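Local structure of putative PLP-dependent aminotransferase (Bacillus cereus ATCC 10987, 3JU7) at residues V13-I16 / E17-E21. The protein probably acts as a pyridoxal phosphate-dependent aminotransferase of the DegT/DnrJ/EryC1 family. Sequence-based numbering, arbitrary orientation.
Sequences VPVI and EYLDE. With CA (calcium ion), chain C; CA (calcium ion), chain E.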
loop_
_atom_site.group_PDB
_atom_site.type_symbol
_atom_site.label_atom_id
_atom_site.label_comp_id
_atom_site.label_asym_id
_atom_site.label_seq_id
_atom_site.Cartn_x
_atom_site.Cartn_y
_atom_site.Cartn_z
ATOM N N VAL A 13 7.623 -15.928 -11.703
ATOM C CA VAL A 13 8.786 -16.161 -12.551
ATOM C C VAL A 13 10.120 -16.060 -11.764
ATOM O O VAL A 13 10.286 -15.204 -10.910
ATOM C CB VAL A 13 8.793 -15.261 -13.774
ATOM C CG1 VAL A 13 7.531 -15.526 -14.548
ATOM C CG2 VAL A 13 8.905 -13.815 -13.381
ATOM N N PRO A 14 11.050 -16.977 -12.024
ATOM C CA PRO A 14 12.315 -16.987 -11.322
ATOM C C PRO A 14 13.182 -15.774 -11.610
ATOM O O PRO A 14 13.042 -15.171 -12.665
ATOM C CB PRO A 14 13.022 -18.240 -11.885
ATOM C CG PRO A 14 12.058 -18.921 -12.703
ATOM C CD PRO A 14 11.002 -17.993 -13.083
ATOM N N VAL A 15 14.132 -15.488 -10.720
ATOM C CA VAL A 15 14.953 -14.280 -10.859
ATOM C C VAL A 15 15.667 -14.155 -12.237
ATOM O O VAL A 15 15.762 -13.056 -12.776
ATOM C CB VAL A 15 15.969 -14.095 -9.696
ATOM C CG1 VAL A 15 16.910 -15.343 -9.540
ATOM C CG2 VAL A 15 16.746 -12.758 -9.892
ATOM N N ILE A 16 16.101 -15.251 -12.837
ATOM C CA ILE A 16 16.871 -15.115 -14.100
ATOM C C ILE A 16 16.040 -14.345 -15.173
ATOM O O ILE A 16 16.588 -13.637 -15.988
ATOM C CB ILE A 16 17.360 -16.491 -14.631
ATOM C CG1 ILE A 16 18.461 -16.359 -15.700
ATOM C CG2 ILE A 16 16.201 -17.294 -15.231
ATOM C CD1 ILE A 16 19.824 -16.063 -15.206
ATOM N N GLU A 17 14.711 -14.477 -15.104
ATOM C CA GLU A 17 13.773 -13.899 -16.070
ATOM C C GLU A 17 13.610 -12.386 -16.011
ATOM O O GLU A 17 13.238 -11.804 -17.013
ATOM C CB GLU A 17 12.394 -14.561 -15.912
ATOM C CG GLU A 17 12.358 -16.067 -16.169
ATOM C CD GLU A 17 12.713 -16.469 -17.599
ATOM O OE1 GLU A 17 12.838 -15.592 -18.489
ATOM O OE2 GLU A 17 12.870 -17.675 -17.846
ATOM N N TYR A 18 13.878 -11.758 -14.855
ATOM C CA TYR A 18 13.889 -10.294 -14.750
ATOM C C TYR A 18 15.234 -9.693 -14.277
ATOM O O TYR A 18 15.260 -8.571 -13.803
ATOM C CB TYR A 18 12.739 -9.790 -13.860
ATOM C CG TYR A 18 12.705 -10.409 -12.495
ATOM C CD1 TYR A 18 12.045 -11.602 -12.279
ATOM C CD2 TYR A 18 13.383 -9.826 -11.440
ATOM C CE1 TYR A 18 12.039 -12.189 -11.032
ATOM C CE2 TYR A 18 13.395 -10.396 -10.199
ATOM C CZ TYR A 18 12.725 -11.571 -9.987
ATOM O OH TYR A 18 12.761 -12.123 -8.749
ATOM N N LEU A 19 16.347 -10.410 -14.439
ATOM C CA LEU A 19 17.631 -9.911 -13.934
ATOM C C LEU A 19 18.116 -8.736 -14.789
ATOM O O LEU A 19 18.576 -7.749 -14.260
ATOM C CB LEU A 19 18.675 -11.033 -13.877
ATOM C CG LEU A 19 19.906 -10.908 -12.975
ATOM C CD1 LEU A 19 19.530 -10.399 -11.595
ATOM C CD2 LEU A 19 20.579 -12.275 -12.833
ATOM N N ASP A 20 18.020 -8.854 -16.105
ATOM C CA ASP A 20 18.255 -7.716 -16.989
ATOM C C ASP A 20 17.545 -6.442 -16.562
ATOM O O ASP A 20 18.139 -5.388 -16.549
ATOM C CB ASP A 20 17.797 -8.044 -18.393
ATOM C CG ASP A 20 18.663 -9.050 -19.047
ATOM O OD1 ASP A 20 19.778 -9.382 -18.544
ATOM O OD2 ASP A 20 18.246 -9.516 -20.099
ATOM N N GLU A 21 16.278 -6.538 -16.214
ATOM C CA GLU A 21 15.567 -5.371 -15.758
ATOM C C GLU A 21 16.136 -4.854 -14.441
ATOM O O GLU A 21 16.241 -3.633 -14.260
ATOM C CB GLU A 21 14.068 -5.641 -15.617
ATOM C CG GLU A 21 13.331 -5.723 -16.948
ATOM C CD GLU A 21 13.497 -7.062 -17.658
ATOM O OE1 GLU A 21 14.028 -8.018 -17.059
ATOM O OE2 GLU A 21 13.102 -7.158 -18.829
HETATM CA CA CA C . 15.963 -9.454 -21.277
HETATM CA CA CA E . 18.710 -11.554 -21.465
HETATM O O HOH W 1 11.388 -14.347 -8.748
HETATM O O HOH W 2 16.978 -11.494 -17.522
HETATM O O HOH W 3 14.800 -9.971 -19.120
HETATM O O HOH W 4 15.789 -12.130 -21.844
HETATM O O HOH W 5 18.397 -12.888 -19.527
HETATM O O HOH W 6 19.024 -9.523 -23.310
#
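With CG of Tyr-18 set between its own backbone N and carbonyl carbon (chi1 54°), the phenol folds back against the preceding turn, CD1 against Val-13 CG2 and CE2 against Val-15 CG2; this branch of Val-15 lies anti to N and also reaches Leu-19 CD1. The result is a worked example of helix entry, in which two successive i to i+3 backbone bonds, Glu-17 N to Pro-14 O at 3.0 Å and Tyr-18 N to Val-15 O at 3.1 Å, wind the chain up to Tyr-18, the N-cap of helix 19-28. Val-15 O stands 3.9 Å above the centre of the Tyr-18 ring, while Val-13 O lies at the ring edge, in its plane. One water fixes the far end of the ring, giving a proton to Val-13 O and accepting one from Tyr-18 OH, each at 2.6 Å. On the helix's first turn, Asp-20 OD2 bridges two calcium ions, 2.6 Å from that of chain C and 2.5 Å from that of chain E, and a water on the chain C ion lies within hydrogen-bonding distance of Glu-21 OE1 and Glu-17 O. Tyr-18 and Val-13 rest on helix 237-248, whose Lys-248 bonds Glu-17 O, and Val-15 N bonds Asp-26 of the second subunit, placing the turn at the dimer interface.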